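PDB 6QPS: polysaccharide Lyase Family 6 from Bacteroides cellulosilyticus, which probably cleaves mannuronic acid-rich alginate by beta-elimination, as a calcium-binding lyase of the gut microbiota. Local coordinates for residues I246-C251 / H273-E278; I293-Q298 / F313-R318; Y339-N344 / M367-R372. All blocks are in the same frame, centred on the assembly; numbering follows the deposited sequence.

Contact 1 (I246-C251 / H273-E278); sequences ISVKSC and HYNVIE. With ACT (acetate ion), chain D.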
loop_
_atom_site.group_PDB
_atom_site.type_symbol
_atom_site.label_atom_id
_atom_site.label_comp_id
_atom_site.label_asym_id
_atom_site.label_seq_id
_atom_site.Cartn_x
_atom_site.Cartn_y
_atom_site.Cartn_z
ATOM N N ILE A 246 -2.018 3.993 0.742
ATOM C CA ILE A 246 -2.451 2.931 -0.153
ATOM C C ILE A 246 -3.792 3.360 -0.724
ATOM O O ILE A 246 -4.730 3.657 0.041
ATOM C CB ILE A 246 -2.601 1.587 0.566
ATOM C CG1 ILE A 246 -1.306 1.181 1.286
ATOM C CG2 ILE A 246 -3.055 0.524 -0.434
ATOM C CD1 ILE A 246 -1.437 -0.154 2.025
ATOM N N SER A 247 -3.874 3.409 -2.049
ATOM C CA SER A 247 -5.116 3.698 -2.770
ATOM C C SER A 247 -5.606 2.402 -3.423
ATOM O O SER A 247 -5.062 1.942 -4.434
ATOM C CB SER A 247 -4.823 4.783 -3.787
ATOM O OG SER A 247 -5.951 5.201 -4.506
ATOM N N VAL A 248 -6.594 1.769 -2.794
ATOM C CA VAL A 248 -7.177 0.529 -3.308
ATOM C C VAL A 248 -8.234 0.905 -4.344
ATOM O O VAL A 248 -9.186 1.624 -4.019
ATOM C CB VAL A 248 -7.788 -0.320 -2.174
ATOM C CG1 VAL A 248 -8.303 -1.641 -2.762
ATOM C CG2 VAL A 248 -6.784 -0.588 -1.034
ATOM N N LYS A 249 -8.045 0.458 -5.591
ATOM C CA LYS A 249 -8.912 0.804 -6.712
ATOM C C LYS A 249 -9.263 -0.441 -7.536
ATOM O O LYS A 249 -9.177 -0.441 -8.770
ATOM C CB LYS A 249 -8.259 1.889 -7.585
ATOM C CG LYS A 249 -8.174 3.259 -6.892
ATOM C CD LYS A 249 -7.548 4.318 -7.800
ATOM C CE LYS A 249 -7.873 5.723 -7.324
ATOM N NZ LYS A 249 -7.238 6.781 -8.171
ATOM N N SER A 250 -9.668 -1.520 -6.854
ATOM C CA SER A 250 -10.050 -2.786 -7.482
ATOM C C SER A 250 -10.659 -3.665 -6.387
ATOM O O SER A 250 -10.807 -3.232 -5.238
ATOM C CB SER A 250 -8.881 -3.445 -8.214
ATOM O OG SER A 250 -7.808 -3.678 -7.312
ATOM N N CYS A 251 -11.072 -4.881 -6.763
ATOM C CA CYS A 251 -11.909 -5.715 -5.908
ATOM C C CYS A 251 -11.179 -6.898 -5.282
ATOM O O CYS A 251 -10.244 -7.467 -5.860
ATOM C CB CYS A 251 -13.128 -6.244 -6.689
ATOM S SG CYS A 251 -14.199 -5.011 -7.463
ATOM N N HIS A 273 -14.683 -3.079 -4.714
ATOM C CA HIS A 273 -15.584 -3.671 -3.721
ATOM C C HIS A 273 -14.957 -4.902 -3.077
ATOM O O HIS A 273 -14.041 -5.536 -3.621
ATOM C CB HIS A 273 -16.946 -4.040 -4.366
ATOM C CG HIS A 273 -17.438 -2.981 -5.300
ATOM N ND1 HIS A 273 -17.874 -1.741 -4.868
ATOM C CD2 HIS A 273 -17.468 -2.950 -6.653
ATOM C CE1 HIS A 273 -18.200 -1.015 -5.928
ATOM N NE2 HIS A 273 -17.919 -1.711 -7.020
ATOM N N TYR A 274 -15.482 -5.239 -1.900
ATOM C CA TYR A 274 -15.197 -6.507 -1.225
ATOM C C TYR A 274 -13.744 -6.656 -0.781
ATOM O O TYR A 274 -13.174 -7.757 -0.787
ATOM C CB TYR A 274 -15.614 -7.697 -2.092
ATOM C CG TYR A 274 -17.021 -7.685 -2.643
ATOM C CD1 TYR A 274 -18.120 -7.806 -1.800
ATOM C CD2 TYR A 274 -17.259 -7.581 -4.005
ATOM C CE1 TYR A 274 -19.404 -7.843 -2.298
ATOM C CE2 TYR A 274 -18.543 -7.629 -4.506
ATOM C CZ TYR A 274 -19.621 -7.706 -3.651
ATOM O OH TYR A 274 -20.901 -7.748 -4.166
ATOM N N ASN A 275 -13.123 -5.557 -0.362
ATOM C CA ASN A 275 -11.770 -5.590 0.171
ATOM C C ASN A 275 -11.785 -6.001 1.633
ATOM O O ASN A 275 -12.708 -5.666 2.376
ATOM C CB ASN A 275 -11.109 -4.237 -0.069
ATOM C CG ASN A 275 -10.889 -3.995 -1.566
ATOM O OD1 ASN A 275 -10.189 -4.775 -2.238
ATOM N ND2 ASN A 275 -11.535 -2.978 -2.126
ATOM N N VAL A 276 -10.794 -6.802 2.023
ATOM C CA VAL A 276 -10.700 -7.399 3.350
ATOM C C VAL A 276 -9.522 -6.747 4.071
ATOM O O VAL A 276 -8.376 -6.843 3.609
ATOM C CB VAL A 276 -10.580 -8.928 3.251
ATOM C CG1 VAL A 276 -10.393 -9.546 4.635
ATOM C CG2 VAL A 276 -11.814 -9.549 2.542
ATOM N N ILE A 277 -9.811 -6.080 5.193
ATOM C CA ILE A 277 -8.870 -5.208 5.902
ATOM C C ILE A 277 -8.751 -5.759 7.321
ATOM O O ILE A 277 -9.624 -5.504 8.162
ATOM C CB ILE A 277 -9.375 -3.758 5.913
ATOM C CG1 ILE A 277 -9.865 -3.290 4.524
ATOM C CG2 ILE A 277 -8.309 -2.840 6.425
ATOM C CD1 ILE A 277 -8.821 -3.274 3.444
ATOM N N GLU A 278 -7.666 -6.484 7.610
ATOM C CA GLU A 278 -7.534 -7.259 8.845
ATOM C C GLU A 278 -6.263 -6.909 9.611
ATOM O O GLU A 278 -5.155 -7.026 9.088
ATOM C CB GLU A 278 -7.497 -8.776 8.533
ATOM C CG GLU A 278 -8.822 -9.368 8.060
ATOM C CD GLU A 278 -8.686 -10.776 7.504
ATOM O OE1 GLU A 278 -7.605 -11.127 6.987
ATOM O OE2 GLU A 278 -9.682 -11.549 7.550
HETATM C C ACT D . -7.147 6.522 -11.849
HETATM O O ACT D . -7.407 5.853 -10.855
HETATM O OXT ACT D . -7.778 6.607 -12.931
HETATM C CH3 ACT D . -5.924 7.427 -11.737
#

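Contact 2 (I293-Q298 / F313-R318); sequences IRIINQ and FGLLVR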
loop_
_atom_site.group_PDB
_atom_site.type_symbol
_atom_site.label_atom_id
_atom_site.label_comp_id
_atom_site.label_asym_id
_atom_site.label_seq_id
_atom_site.Cartn_x
_atom_site.Cartn_y
_atom_site.Cartn_z
ATOM N N ILE A 293 -8.611 4.580 8.250
ATOM C CA ILE A 293 -9.249 3.830 7.162
ATOM C C ILE A 293 -10.380 4.663 6.591
ATOM O O ILE A 293 -11.247 5.138 7.333
ATOM C CB ILE A 293 -9.759 2.454 7.634
ATOM C CG1 ILE A 293 -8.586 1.599 8.085
ATOM C CG2 ILE A 293 -10.520 1.742 6.523
ATOM C CD1 ILE A 293 -8.951 0.334 8.875
ATOM N N ARG A 294 -10.367 4.852 5.276
ATOM C CA ARG A 294 -11.412 5.580 4.560
ATOM C C ARG A 294 -12.226 4.608 3.715
ATOM O O ARG A 294 -11.657 3.876 2.888
ATOM C CB ARG A 294 -10.807 6.678 3.681
ATOM C CG ARG A 294 -11.787 7.559 2.935
ATOM C CD ARG A 294 -11.299 9.003 2.851
ATOM N NE ARG A 294 -10.034 9.196 2.156
ATOM C CZ ARG A 294 -9.921 9.580 0.881
ATOM N NH1 ARG A 294 -11.001 9.782 0.148
ATOM N NH2 ARG A 294 -8.720 9.775 0.340
ATOM N N ILE A 295 -13.547 4.618 3.908
ATOM C CA ILE A 295 -14.478 3.674 3.285
ATOM C C ILE A 295 -15.390 4.394 2.285
ATOM O O ILE A 295 -16.149 5.300 2.662
ATOM C CB ILE A 295 -15.311 2.951 4.353
ATOM C CG1 ILE A 295 -14.420 2.153 5.296
ATOM C CG2 ILE A 295 -16.375 2.081 3.678
ATOM C CD1 ILE A 295 -13.638 1.038 4.628
ATOM N N ILE A 296 -15.275 3.979 1.011
ATOM C CA ILE A 296 -16.150 4.272 -0.122
ATOM C C ILE A 296 -16.439 2.885 -0.722
ATOM O O ILE A 296 -15.730 1.914 -0.441
ATOM C CB ILE A 296 -15.427 5.211 -1.134
ATOM C CG1 ILE A 296 -14.979 6.498 -0.424
ATOM C CG2 ILE A 296 -16.265 5.558 -2.370
ATOM C CD1 ILE A 296 -13.767 7.127 -1.057
ATOM N N ASN A 297 -17.521 2.763 -1.508
ATOM C CA ASN A 297 -17.861 1.505 -2.194
ATOM C C ASN A 297 -18.363 0.405 -1.251
ATOM O O ASN A 297 -18.637 0.658 -0.079
ATOM C CB ASN A 297 -16.690 0.996 -3.044
ATOM C CG ASN A 297 -15.950 2.110 -3.750
ATOM O OD1 ASN A 297 -16.412 2.618 -4.738
ATOM N ND2 ASN A 297 -14.807 2.516 -3.210
ATOM N N GLN A 298 -18.565 -0.810 -1.767
ATOM C CA GLN A 298 -19.353 -1.782 -1.022
ATOM C C GLN A 298 -18.607 -3.059 -0.679
ATOM O O GLN A 298 -17.611 -3.426 -1.300
ATOM C CB GLN A 298 -20.671 -2.106 -1.741
ATOM C CG GLN A 298 -20.550 -2.736 -3.094
ATOM C CD GLN A 298 -21.921 -3.072 -3.726
ATOM O OE1 GLN A 298 -22.245 -4.227 -3.891
ATOM N NE2 GLN A 298 -22.686 -2.060 -4.091
ATOM N N PHE A 313 -8.550 11.628 10.288
ATOM C CA PHE A 313 -9.729 10.818 10.602
ATOM C C PHE A 313 -9.204 9.465 11.062
ATOM O O PHE A 313 -8.157 9.011 10.591
ATOM C CB PHE A 313 -10.737 10.630 9.435
ATOM C CG PHE A 313 -10.120 10.038 8.208
ATOM C CD1 PHE A 313 -9.981 8.679 8.060
ATOM C CD2 PHE A 313 -9.644 10.863 7.199
ATOM C CE1 PHE A 313 -9.359 8.171 6.951
ATOM C CE2 PHE A 313 -9.040 10.342 6.086
ATOM C CZ PHE A 313 -8.881 8.998 5.977
ATOM N N GLY A 314 -9.939 8.812 11.957
ATOM C CA GLY A 314 -9.650 7.435 12.335
ATOM C C GLY A 314 -10.383 6.475 11.417
ATOM O O GLY A 314 -9.788 5.560 10.837
ATOM N N LEU A 315 -11.689 6.699 11.272
ATOM C CA LEU A 315 -12.549 6.011 10.312
ATOM C C LEU A 315 -13.372 7.074 9.609
ATOM O O LEU A 315 -13.983 7.910 10.275
ATOM C CB LEU A 315 -13.521 5.051 11.008
ATOM C CG LEU A 315 -14.505 4.360 10.057
ATOM C CD1 LEU A 315 -13.859 3.344 9.141
ATOM C CD2 LEU A 315 -15.624 3.713 10.896
ATOM N N LEU A 316 -13.430 7.031 8.281
ATOM C CA LEU A 316 -14.320 7.889 7.510
ATOM C C LEU A 316 -15.197 7.011 6.629
ATOM O O LEU A 316 -14.675 6.167 5.890
ATOM C CB LEU A 316 -13.515 8.886 6.674
ATOM C CG LEU A 316 -14.296 10.037 6.030
ATOM C CD1 LEU A 316 -13.389 11.257 5.823
ATOM C CD2 LEU A 316 -14.938 9.613 4.717
ATOM N N VAL A 317 -16.518 7.194 6.728
ATOM C CA VAL A 317 -17.489 6.490 5.884
ATOM C C VAL A 317 -18.223 7.549 5.056
ATOM O O VAL A 317 -18.964 8.374 5.599
ATOM C CB VAL A 317 -18.460 5.621 6.695
ATOM C CG1 VAL A 317 -19.427 4.885 5.745
ATOM C CG2 VAL A 317 -17.699 4.614 7.558
ATOM N N ARG A 318 -18.016 7.529 3.742
ATOM C CA ARG A 318 -18.416 8.624 2.870
ATOM C C ARG A 318 -19.772 8.366 2.217
ATOM O O ARG A 318 -20.148 7.217 1.955
ATOM C CB ARG A 318 -17.377 8.785 1.763
ATOM C CG ARG A 318 -17.367 10.166 1.093
ATOM C CD ARG A 318 -16.604 10.163 -0.230
ATOM N NE ARG A 318 -16.461 11.501 -0.839
ATOM C CZ ARG A 318 -17.374 12.099 -1.592
ATOM N NH1 ARG A 318 -18.535 11.508 -1.850
ATOM N NH2 ARG A 318 -17.130 13.306 -2.084
#

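Contact 3 (Y339-N344 / M367-R372); sequences YHRVEN and MPRNVR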
loop_
_atom_site.group_PDB
_atom_site.type_symbol
_atom_site.label_atom_id
_atom_site.label_comp_id
_atom_site.label_asym_id
_atom_site.label_seq_id
_atom_site.Cartn_x
_atom_site.Cartn_y
_atom_site.Cartn_z
ATOM N N TYR A 339 -17.530 8.740 -6.841
ATOM C CA TYR A 339 -17.642 8.060 -5.555
ATOM C C TYR A 339 -18.910 7.219 -5.564
ATOM O O TYR A 339 -19.969 7.695 -5.987
ATOM C CB TYR A 339 -17.721 9.085 -4.391
ATOM C CG TYR A 339 -16.468 9.933 -4.263
ATOM C CD1 TYR A 339 -16.321 11.114 -4.978
ATOM C CD2 TYR A 339 -15.425 9.534 -3.437
ATOM C CE1 TYR A 339 -15.160 11.875 -4.878
ATOM C CE2 TYR A 339 -14.258 10.278 -3.342
ATOM C CZ TYR A 339 -14.147 11.455 -4.051
ATOM O OH TYR A 339 -12.995 12.213 -3.961
ATOM N N HIS A 340 -18.801 5.977 -5.090
ATOM C CA HIS A 340 -19.890 5.012 -5.157
ATOM C C HIS A 340 -20.382 4.650 -3.762
ATOM O O HIS A 340 -19.599 4.562 -2.803
ATOM C CB HIS A 340 -19.464 3.805 -5.994
ATOM C CG HIS A 340 -19.124 4.178 -7.400
ATOM N ND1 HIS A 340 -17.896 4.704 -7.750
ATOM C CD2 HIS A 340 -19.872 4.170 -8.528
ATOM C CE1 HIS A 340 -17.890 4.956 -9.047
ATOM N NE2 HIS A 340 -19.083 4.659 -9.541
ATOM N N ARG A 341 -21.704 4.453 -3.665
ATOM C CA ARG A 341 -22.362 4.249 -2.375
ATOM C C ARG A 341 -21.666 3.201 -1.502
ATOM O O ARG A 341 -21.277 2.115 -1.960
ATOM C CB ARG A 341 -23.824 3.832 -2.593
ATOM C CG ARG A 341 -24.652 3.850 -1.315
ATOM C CD ARG A 341 -25.980 3.081 -1.461
ATOM N NE ARG A 341 -26.970 3.698 -2.329
ATOM C CZ ARG A 341 -27.930 4.541 -1.933
ATOM N NH1 ARG A 341 -28.017 4.927 -0.670
ATOM N NH2 ARG A 341 -28.805 4.998 -2.808
ATOM N N VAL A 342 -21.532 3.518 -0.218
ATOM C CA VAL A 342 -21.101 2.540 0.764
ATOM C C VAL A 342 -22.291 1.661 1.127
ATOM O O VAL A 342 -23.310 2.153 1.617
ATOM C CB VAL A 342 -20.518 3.214 2.010
ATOM C CG1 VAL A 342 -20.240 2.170 3.087
ATOM C CG2 VAL A 342 -19.242 3.996 1.673
ATOM N N GLU A 343 -22.161 0.352 0.920
ATOM C CA GLU A 343 -23.187 -0.562 1.414
ATOM C C GLU A 343 -22.548 -1.890 1.788
ATOM O O GLU A 343 -21.527 -2.291 1.220
ATOM C CB GLU A 343 -24.434 -0.766 0.532
ATOM C CG GLU A 343 -24.268 -0.722 -0.917
ATOM C CD GLU A 343 -25.617 -0.736 -1.665
ATOM O OE1 GLU A 343 -26.650 -1.155 -1.106
ATOM O OE2 GLU A 343 -25.655 -0.332 -2.838
ATOM N N ASN A 344 -23.172 -2.572 2.742
ATOM C CA ASN A 344 -22.818 -3.950 3.102
ATOM C C ASN A 344 -21.381 -4.053 3.598
ATOM O O ASN A 344 -20.600 -4.887 3.138
ATOM C CB ASN A 344 -23.076 -4.920 1.945
ATOM C CG ASN A 344 -24.400 -4.671 1.275
ATOM O OD1 ASN A 344 -25.443 -4.504 1.929
ATOM N ND2 ASN A 344 -24.393 -4.658 -0.047
ATOM N N MET A 367 -26.645 7.788 0.504
ATOM C CA MET A 367 -26.248 7.597 1.893
ATOM C C MET A 367 -25.709 6.184 2.138
ATOM O O MET A 367 -26.093 5.228 1.452
ATOM C CB MET A 367 -27.462 7.811 2.804
ATOM C CG MET A 367 -28.155 9.160 2.668
ATOM S SD MET A 367 -27.103 10.563 3.098
ATOM C CE MET A 367 -26.850 11.275 1.474
ATOM N N PRO A 368 -24.836 6.010 3.127
ATOM C CA PRO A 368 -24.404 4.650 3.477
ATOM C C PRO A 368 -25.582 3.798 3.931
ATOM O O PRO A 368 -26.488 4.271 4.617
ATOM C CB PRO A 368 -23.400 4.850 4.620
ATOM C CG PRO A 368 -23.050 6.314 4.600
ATOM C CD PRO A 368 -24.196 7.035 3.966
ATOM N N ARG A 369 -25.546 2.521 3.554
ATOM C CA ARG A 369 -26.606 1.567 3.855
ATOM C C ARG A 369 -25.974 0.272 4.341
ATOM O O ARG A 369 -24.962 -0.164 3.797
ATOM C CB ARG A 369 -27.453 1.252 2.594
ATOM C CG ARG A 369 -28.202 2.437 2.023
ATOM C CD ARG A 369 -29.278 1.973 1.060
ATOM N NE ARG A 369 -28.751 1.207 -0.069
ATOM C CZ ARG A 369 -29.334 1.160 -1.264
ATOM N NH1 ARG A 369 -30.453 1.839 -1.478
ATOM N NH2 ARG A 369 -28.809 0.439 -2.246
ATOM N N ASN A 370 -26.582 -0.358 5.338
ATOM C CA ASN A 370 -26.126 -1.673 5.802
ATOM C C ASN A 370 -24.648 -1.671 6.169
ATOM O O ASN A 370 -23.862 -2.550 5.774
ATOM C CB ASN A 370 -26.468 -2.747 4.780
ATOM C CG ASN A 370 -27.925 -2.993 4.732
ATOM O OD1 ASN A 370 -28.524 -3.268 5.780
ATOM N ND2 ASN A 370 -28.533 -2.837 3.567
ATOM N N VAL A 371 -24.260 -0.676 6.960
ATOM C CA VAL A 371 -22.958 -0.650 7.616
ATOM C C VAL A 371 -23.155 -1.111 9.052
ATOM O O VAL A 371 -23.983 -0.556 9.783
ATOM C CB VAL A 371 -22.348 0.754 7.592
ATOM C CG1 VAL A 371 -20.970 0.765 8.248
ATOM C CG2 VAL A 371 -22.246 1.257 6.171
ATOM N N ARG A 372 -22.427 -2.135 9.465
ATOM C CA ARG A 372 -22.482 -2.599 10.843
ATOM C C ARG A 372 -21.238 -2.111 11.556
ATOM O O ARG A 372 -20.127 -2.309 11.060
ATOM C CB ARG A 372 -22.594 -4.126 10.935
ATOM C CG ARG A 372 -22.946 -4.585 12.367
ATOM C CD ARG A 372 -23.024 -6.115 12.510
ATOM N NE ARG A 372 -21.680 -6.688 12.412
ATOM C CZ ARG A 372 -21.105 -7.501 13.298
ATOM N NH1 ARG A 372 -21.751 -7.916 14.376
ATOM N NH2 ARG A 372 -19.868 -7.899 13.065
HETATM O O HOH W 1 -29.599 7.290 0.055
HETATM O O HOH W 2 -27.294 -2.765 0.948
#

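Contact 1 (I246-C251 / H273-E278)
A thiol sulfur takes a backbone hydrogen bond here: His273 N donates to Cys251 SG over 3.4 Å, and the N-H points at the sulfur at 158°. Beside it, Cys251 CA comes within 3.1 Å of His273 O in a CA-H...O contact. With SG anti to its own carbonyl carbon (chi1 -57°), the cysteine also brings its sulfur obliquely to the imidazole of His273, nearest to CD2. The ring's far nitrogen, NE2, is held by Gln224. Further along, Asn275 reaches across with its amide, and ND2 donates to Ser250 O at 3.2 Å, with the acceptor lying almost in the amide plane. Both segments belong to the right-handed parallel beta-helix of this lyase family; Val248 lies in the strand 247-249 and Asn275 just before the strand 276-278, so the contact joins a strand end to the turn entering another strand and is not a strand pairing. Asparagine suits this buried bend because its two polar ends serve two backbone groups, OD1 accepting from Asn253 N while ND2 holds Ser250 O. Val248 CG1 lies over one face of the amide, 3.6 Å from Asn275 ND2. An alanine in place of Asn275 is likely to leave Ser250 O and Asn253 N without these mates and to open a gap beside Val248. Lys249 NZ donates to an acetate ion, probably from the crystallisation liquor, 2.8 Å from its O atom.

Contact 2 (I293-Q298 / F313-R318)
Phe313 has its CG tucked between its backbone N and carbonyl carbon (chi1 56°), which swings the ring over to the neighbouring strand, while Arg294 sends CG anti to its N and then bends at chi2 and chi3, taking its chain past that ring at a slant. The two strands, 293-295 and 315-318, are successive rungs of a parallel beta-helix, running 11° apart with their axes 4.8 Å from each other. Phe313 CZ meets Arg294 CB at 3.8 Å and also approaches CD and NE; the guanidinium and ring planes are 80° apart, and CZ comes to the guanidinium at its edge rather than over a face. Leu316 lies alongside Arg294, its CD2 against the methylene carbons, and its CB sits over one face of the Phe313 ring, toward the rim. An arginine suits this place because its long aliphatic part can pack on apolar neighbours; the side chain lies about 4 Å from that of the calcium ligand Glu244, and its charge probably helps balance the acidic metal ligands.

The face carrying Ile293, Ile295, Leu315 and Val317 is apolar: Leu315 CD1 crosses to Ile295 CG1 at 4.1 Å, and Ile295 CB faces Val317 CG2. Branched residues fit these strands, since they fill the interior that the coils enclose. In the backbone, Ile293 and Ile295 each give and take one bond, with Gly314 O and Leu316 O as acceptors and Leu316 N and Arg318 N as donors. Beyond the last pair, Ile296 and Arg318 run side by side. The extended arginine carries NH1 to Arg363 O, and its aliphatic start rests on the isoleucine, with CB 4.0 Å from Ile296 CG1.

Contact 3 (Y339-N344 / M367-R372)
Glu343 OE1 is gripped by several donors: Arg369 NH2 donates to it at 2.9 Å on the syn side, though 32° out of the carboxylate plane, Arg369 NE adds a weak bond, and a water donates as well. This salt bridge lies where two loops of the parallel beta-helix lead into neighbouring strands, with Glu343 and Arg369 also forming a single parallel beta bridge in the backbone. Against the Arg369 guanidinium lies that of Arg341, stacked with planes 7° apart and centres 3.7 Å from each other. Both interactions hold for one modelled conformer of Arg369, which has a second. Two like charges can probably share this stack because each has an acid of its own, Glu343 for Arg369 and Glu323 for Arg341. The bend at chi3 (-70°) turns the Arg341 head so that NH1 also reaches Met367 O in the carbonyl plane, on a lone pair.

Arg369 N donates to Val342 O and Asn344 N to Arg369 O. Val342 suits its buried place, touching Pro368 and Val371 with apolar carbon. Asn344 and Asn370, with left-handed backbone angles that asparagine tolerates well, lie side by side; the water on Glu343 OE1 also donates to Asn344 OD1, 2.7 Å away, and accepts from Asn370 ND2.

How the contacts relate
All three contacts join neighbouring coils of one beta-helix, but at different depths. Contacts 1 and 2 are buried, whereas contact 3 is only partly so and lies away from the calcium site. Only contact 2 pairs two strands in a regular run of backbone bonds; in contact 1 side chains bridge a bend, and in contact 3 charged groups and waters take over at the surface. Contact 2 touches both of the others: Tyr274 N lies 2.9 Å from Gln298 O, a probable hydrogen bond between contacts 1 and 2, and Asn297 N is 3.0 Å from His340 O, probably another between contacts 2 and 3. Contacts 1 and 3 do not touch.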